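Local coordinates for Lin1840 protein (Listeria innocua serovar 6a, PDB 4ZO9) that probably hydrolyses terminal, non-reducing beta-D-glucosyl residues with release of beta-D-glucose, as a beta-glucosidase of glycosyl hydrolase family 3, at residues D170-D175 and M186-K191; P101-L106 and R149-T154. The protein carries 2 engineered substitutions. One frame throughout, in Å; residues are numbered along the deposited sequence.

Contact 1 (D170-D175 and M186-K191); sequences DGYQGD and MAACVK. With BGC (beta-D-glucopyranose), chain C.
At the start of strand 187-193 the backbone N-H of Ala-188 is held by a side chain, the amide of Gln-173. Gln-173 OE1 accepts Ala-188 N at 2.8 Å, nearly straight at 165°; the N-H arrives in the plane of the amide, at a lone pair of OE1. This is a helix-to-strand junction of a beta/alpha unit in the TIM-barrel-like N-terminal domain of family 3. Helix 158-173 ends here, and the next parallel strand starts after a loop of thirteen residues. Gln-173 has further partners. OE1 also accepts from Lys-232 N, and NE2 donates to Gly-230 O, so the amide ties the loop before strand 233-236 to the same spot. The Gln-173 chain reaches the strand because it runs extended beyond CG (chi2 -167°). On the way its CG passes 3.1 Å from Met-186 O.

One residue back, Tyr-172 O accepts from Met-186 N at 2.9 Å, with the donor above the carbonyl plane. Gln-185 NE2 gives this oxygen a second bond. Gly-174 leaves the helix with positive phi, and its N still closes the last turn on Asp-170 O. The Tyr-172 ring lies between this strand and helix 112-128, and its hydroxyl bonds to Ser-136 OG. Ala-188 CB meets it obliquely, 4.1 Å from CD2.

Further along the strand, Lys-191 enters the glucose site. Its chain is extended beyond CG, which carries the amine to two sugar hydroxyls and to Phe-135 O. NZ donates to O4 of beta-D-glucopyranose at 2.9 Å and to its O3 at 3.0 Å.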
loop_
_atom_site.group_PDB
_atom_site.type_symbol
_atom_site.label_atom_id
_atom_site.label_comp_id
_atom_site.label_asym_id
_atom_site.label_seq_id
_atom_site.Cartn_x
_atom_site.Cartn_y
_atom_site.Cartn_z
ATOM N N ASP A 170 11.776 -2.365 30.288
ATOM C CA ASP A 170 11.912 -2.728 31.713
ATOM C C ASP A 170 13.033 -3.773 31.888
ATOM O O ASP A 170 13.905 -3.647 32.776
ATOM C CB ASP A 170 10.580 -3.213 32.290
ATOM C CG ASP A 170 10.671 -3.564 33.793
ATOM O OD1 ASP A 170 11.270 -2.774 34.588
ATOM O OD2 ASP A 170 10.147 -4.642 34.175
ATOM N N GLY A 171 13.079 -4.774 31.010
ATOM C CA GLY A 171 14.118 -5.830 31.123
ATOM C C GLY A 171 15.531 -5.341 30.886
ATOM O O GLY A 171 16.485 -5.790 31.576
ATOM N N TYR A 172 15.716 -4.451 29.905
ATOM C CA TYR A 172 17.071 -3.880 29.631
ATOM C C TYR A 172 17.495 -2.944 30.766
ATOM O O TYR A 172 18.642 -2.965 31.264
ATOM C CB TYR A 172 17.079 -3.057 28.325
ATOM C CG TYR A 172 16.968 -3.820 26.995
ATOM C CD1 TYR A 172 17.850 -4.869 26.673
ATOM C CD2 TYR A 172 16.008 -3.470 26.044
ATOM C CE1 TYR A 172 17.755 -5.533 25.472
ATOM C CE2 TYR A 172 15.903 -4.172 24.851
ATOM C CZ TYR A 172 16.789 -5.190 24.557
ATOM O OH TYR A 172 16.694 -5.868 23.358
ATOM N N GLN A 173 16.571 -2.062 31.162
ATOM C CA GLN A 173 16.952 -0.925 32.005
ATOM C C GLN A 173 16.748 -1.115 33.499
ATOM O O GLN A 173 17.413 -0.481 34.294
ATOM C CB GLN A 173 16.164 0.321 31.559
ATOM C CG GLN A 173 16.520 0.779 30.158
ATOM C CD GLN A 173 16.006 2.168 29.797
ATOM O OE1 GLN A 173 16.475 2.766 28.829
ATOM N NE2 GLN A 173 15.021 2.665 30.532
ATOM N N GLY A 174 15.795 -1.940 33.878
ATOM C CA GLY A 174 15.308 -1.970 35.256
ATOM C C GLY A 174 14.791 -0.586 35.634
ATOM O O GLY A 174 14.145 0.103 34.845
ATOM N N ASP A 175 15.110 -0.188 36.854
ATOM C CA ASP A 175 14.763 1.114 37.341
ATOM C C ASP A 175 15.642 2.136 36.623
ATOM O O ASP A 175 16.806 2.274 36.929
ATOM C CB ASP A 175 14.976 1.129 38.866
ATOM C CG ASP A 175 14.619 2.437 39.504
ATOM O OD1 ASP A 175 14.641 3.521 38.866
ATOM O OD2 ASP A 175 14.401 2.382 40.702
ATOM N N MET A 186 21.236 -1.742 31.183
ATOM C CA MET A 186 21.763 -0.784 30.196
ATOM C C MET A 186 20.662 0.097 29.657
ATOM O O MET A 186 19.499 -0.187 29.851
ATOM C CB MET A 186 22.428 -1.520 29.026
ATOM C CG MET A 186 21.474 -2.271 28.109
ATOM S SD MET A 186 22.268 -3.548 27.119
ATOM C CE MET A 186 23.611 -2.689 26.329
ATOM N N ALA A 187 21.041 1.175 28.984
ATOM C CA ALA A 187 20.072 2.094 28.396
ATOM C C ALA A 187 19.489 1.462 27.131
ATOM O O ALA A 187 20.168 0.757 26.368
ATOM C CB ALA A 187 20.693 3.455 28.083
ATOM N N ALA A 188 18.205 1.692 26.946
ATOM C CA ALA A 188 17.478 1.258 25.772
ATOM C C ALA A 188 17.274 2.465 24.904
ATOM O O ALA A 188 17.160 3.607 25.412
ATOM C CB ALA A 188 16.127 0.647 26.152
ATOM N N CYS A 189 17.260 2.197 23.601
ATOM C CA CYS A 189 17.009 3.142 22.548
ATOM C C CYS A 189 15.863 2.654 21.664
ATOM O O CYS A 189 16.020 1.726 20.861
ATOM C CB CYS A 189 18.219 3.279 21.654
ATOM S SG CYS A 189 18.048 4.542 20.382
ATOM N N VAL A 190 14.727 3.297 21.821
ATOM C CA VAL A 190 13.555 3.051 20.956
ATOM C C VAL A 190 13.880 3.369 19.492
ATOM O O VAL A 190 14.547 4.371 19.216
ATOM C CB VAL A 190 12.360 3.918 21.486
ATOM C CG1 VAL A 190 11.157 3.908 20.550
ATOM C CG2 VAL A 190 11.907 3.389 22.837
ATOM N N LYS A 191 13.453 2.535 18.545
ATOM C CA LYS A 191 13.704 2.834 17.118
ATOM C C LYS A 191 12.533 2.259 16.295
ATOM O O LYS A 191 11.753 1.465 16.830
ATOM C CB LYS A 191 15.098 2.343 16.662
ATOM C CG LYS A 191 15.219 0.860 16.423
ATOM C CD LYS A 191 16.662 0.380 16.454
ATOM C CE LYS A 191 16.757 -0.990 15.819
ATOM N NZ LYS A 191 18.107 -1.551 15.888
HETATM C C2 BGC C . 20.147 -0.038 11.370
HETATM C C3 BGC C . 19.622 0.383 12.744
HETATM C C4 BGC C . 20.759 0.200 13.722
HETATM C C5 BGC C . 21.754 1.353 13.508
HETATM C C6 BGC C . 23.059 1.068 14.237
HETATM C C1 BGC C . 21.475 0.708 11.045
HETATM O O2 BGC C . 19.168 0.205 10.357
HETATM O O3 BGC C . 18.510 -0.412 13.146
HETATM O O4 BGC C . 20.256 0.208 15.009
HETATM O O5 BGC C . 21.935 1.658 12.051
HETATM O O6 BGC C . 23.673 -0.020 13.557
#

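Contact 2 (P101-L106 and R149-T154); sequences PIPLAL and RVMEST. With BGC (beta-D-glucopyranose), chain C.
This is a buried packing contact between the start of helix 103-109 and the loop that follows strand 133-134 in the N-terminal domain. A 3-10 segment of the loop runs through 149-151, and the loop leads on to helix 158-173. Pro-103 and Leu-104, in the first turn of the helix, lie against the carbonyls of residues 150-153. Leu-104 N donates to Met-151 O at 3.2 Å, bent to 142° and from above the carbonyl plane. Pro-103 has no N-H to give; its ring instead rests on the loop backbone, with CB 3.2 Å from Glu-152 O.

Met-151 is bent at chi2 and chi3. The bends fold its CE back over Ile-102, where it comes 3.8 Å from CG2. The two side chains cross at about a right angle. Leu-104 CD2 lies 3.5 Å from Val-150 O, with the Val-150 side chain just beyond. Thr-154 CG2 sits by Pro-103 O, while its OG1 bonds to Asn-161 OD1.

Beyond the packing, the loop carries Arg-149. Its NE and NH2 grip Glu-152 side-on, one nitrogen to each carboxylate oxygen; NE meets OE2 at 2.7 Å. Two nitrogens also reach the sugar. NH1 donates to O2 of beta-D-glucopyranose at 2.8 Å, and NH2 donates to its O3 at 3.0 Å. The paired carboxylate probably balances the arginine charge and fixes the guanidinium plane, with its edge presented to the sugar hydroxyls.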
loop_
_atom_site.group_PDB
_atom_site.type_symbol
_atom_site.label_atom_id
_atom_site.label_comp_id
_atom_site.label_asym_id
_atom_site.label_seq_id
_atom_site.Cartn_x
_atom_site.Cartn_y
_atom_site.Cartn_z
ATOM N N PRO A 101 14.833 -15.942 20.566
ATOM C CA PRO A 101 14.098 -15.896 19.280
ATOM C C PRO A 101 14.043 -14.467 18.738
ATOM O O PRO A 101 14.152 -13.488 19.524
ATOM C CB PRO A 101 12.701 -16.428 19.650
ATOM C CG PRO A 101 12.954 -17.350 20.811
ATOM C CD PRO A 101 14.120 -16.736 21.581
ATOM N N ILE A 102 13.873 -14.352 17.423
ATOM C CA ILE A 102 13.745 -13.037 16.785
ATOM C C ILE A 102 12.505 -12.291 17.312
ATOM O O ILE A 102 11.526 -12.968 17.772
ATOM C CB ILE A 102 13.715 -13.123 15.249
ATOM C CG1 ILE A 102 12.608 -14.045 14.760
ATOM C CG2 ILE A 102 15.096 -13.549 14.730
ATOM C CD1 ILE A 102 12.295 -13.888 13.301
ATOM N N PRO A 103 12.529 -10.936 17.299
ATOM C CA PRO A 103 11.386 -10.269 17.939
ATOM C C PRO A 103 10.014 -10.709 17.498
ATOM O O PRO A 103 9.099 -10.659 18.295
ATOM C CB PRO A 103 11.626 -8.809 17.624
ATOM C CG PRO A 103 13.125 -8.710 17.732
ATOM C CD PRO A 103 13.633 -9.994 17.107
ATOM N N LEU A 104 9.856 -11.063 16.216
ATOM C CA LEU A 104 8.528 -11.379 15.665
ATOM C C LEU A 104 8.062 -12.683 16.294
ATOM O O LEU A 104 6.888 -12.871 16.575
ATOM C CB LEU A 104 8.620 -11.501 14.149
ATOM C CG LEU A 104 7.254 -11.619 13.415
ATOM C CD1 LEU A 104 6.239 -10.562 13.831
ATOM C CD2 LEU A 104 7.542 -11.613 11.930
ATOM N N ALA A 105 9.010 -13.580 16.562
ATOM C CA ALA A 105 8.714 -14.811 17.242
ATOM C C ALA A 105 8.372 -14.468 18.700
ATOM O O ALA A 105 7.394 -14.978 19.241
ATOM C CB ALA A 105 9.883 -15.748 17.180
ATOM N N LEU A 106 9.118 -13.560 19.336
ATOM C CA LEU A 106 8.768 -13.129 20.696
ATOM C C LEU A 106 7.343 -12.473 20.677
ATOM O O LEU A 106 6.561 -12.634 21.631
ATOM C CB LEU A 106 9.839 -12.215 21.278
ATOM C CG LEU A 106 11.262 -12.835 21.444
ATOM C CD1 LEU A 106 12.271 -11.789 21.841
ATOM C CD2 LEU A 106 11.275 -13.950 22.473
ATOM N N ARG A 149 12.537 -6.207 7.492
ATOM C CA ARG A 149 12.659 -5.833 8.895
ATOM C C ARG A 149 11.438 -6.208 9.740
ATOM O O ARG A 149 11.410 -5.885 10.912
ATOM C CB ARG A 149 13.022 -4.386 9.075
ATOM C CG ARG A 149 14.117 -4.018 8.161
ATOM C CD ARG A 149 14.732 -2.694 8.498
ATOM N NE ARG A 149 15.510 -2.812 9.711
ATOM C CZ ARG A 149 16.391 -1.938 10.164
ATOM N NH1 ARG A 149 16.703 -0.857 9.475
ATOM N NH2 ARG A 149 17.030 -2.223 11.304
ATOM N N VAL A 150 10.451 -6.924 9.200
ATOM C CA VAL A 150 9.382 -7.494 10.065
ATOM C C VAL A 150 9.898 -8.363 11.184
ATOM O O VAL A 150 9.246 -8.533 12.220
ATOM C CB VAL A 150 8.319 -8.295 9.267
ATOM C CG1 VAL A 150 7.532 -7.337 8.361
ATOM C CG2 VAL A 150 8.938 -9.410 8.450
ATOM N N MET A 151 11.035 -9.001 10.953
ATOM C CA MET A 151 11.646 -9.877 11.969
ATOM C C MET A 151 11.965 -9.180 13.277
ATOM O O MET A 151 12.053 -9.810 14.292
ATOM C CB MET A 151 12.941 -10.486 11.439
ATOM C CG MET A 151 14.004 -9.481 11.063
ATOM S SD MET A 151 15.662 -9.944 11.654
ATOM C CE MET A 151 15.276 -10.027 13.396
ATOM N N GLU A 152 12.133 -7.869 13.224
ATOM C CA GLU A 152 12.564 -7.010 14.384
ATOM C C GLU A 152 11.356 -6.413 15.152
ATOM O O GLU A 152 11.467 -5.936 16.255
ATOM C CB GLU A 152 13.389 -5.851 13.838
ATOM C CG GLU A 152 14.758 -6.157 13.255
ATOM C CD GLU A 152 15.257 -4.990 12.415
ATOM O OE1 GLU A 152 15.545 -3.943 13.047
ATOM O OE2 GLU A 152 15.383 -5.104 11.135
ATOM N N SER A 153 10.189 -6.483 14.542
ATOM C CA SER A 153 8.963 -5.984 15.133
ATOM C C SER A 153 8.315 -7.147 15.819
ATOM O O SER A 153 8.641 -8.339 15.518
ATOM C CB SER A 153 8.056 -5.463 14.039
ATOM O OG SER A 153 6.801 -4.984 14.527
ATOM N N THR A 154 7.408 -6.811 16.742
ATOM C CA THR A 154 6.558 -7.807 17.379
ATOM C C THR A 154 5.269 -7.966 16.620
ATOM O O THR A 154 4.455 -8.788 17.003
ATOM C CB THR A 154 6.310 -7.623 18.918
ATOM O OG1 THR A 154 5.669 -6.375 19.201
ATOM C CG2 THR A 154 7.603 -7.787 19.694
HETATM C C2 BGC C . 20.147 -0.038 11.370
HETATM C C3 BGC C . 19.622 0.383 12.744
HETATM C C4 BGC C . 20.759 0.200 13.722
HETATM C C5 BGC C . 21.754 1.353 13.508
HETATM C C6 BGC C . 23.059 1.068 14.237
HETATM C C1 BGC C . 21.475 0.708 11.045
HETATM O O2 BGC C . 19.168 0.205 10.357
HETATM O O3 BGC C . 18.510 -0.412 13.146
HETATM O O4 BGC C . 20.256 0.208 15.009
HETATM O O5 BGC C . 21.935 1.658 12.051
HETATM O O6 BGC C . 23.673 -0.020 13.557
#

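How the contacts relate
Contact 2 comes first along the chain and closes before contact 1 opens. Their centres lie about 17 Å apart, and all four segments fall within the family 3 N-terminal domain. The two are joined in sequence by helix 158-173, which begins just after 149-154 and ends in contact 1. They meet at the bound beta-D-glucopyranose. Strand 187-193 brings one basic residue to it and the loop 149-154 brings another; both bond to its O3. Lys-191 CE packs against Glu-152 OE1 at 4.2 Å. Asp-91, His-192 and Glu-473 also bond to this sugar. Strands 133-134 and 187-193 are neighbours in the domain's parallel sheet, so the loop and the strand converge on one sugar site.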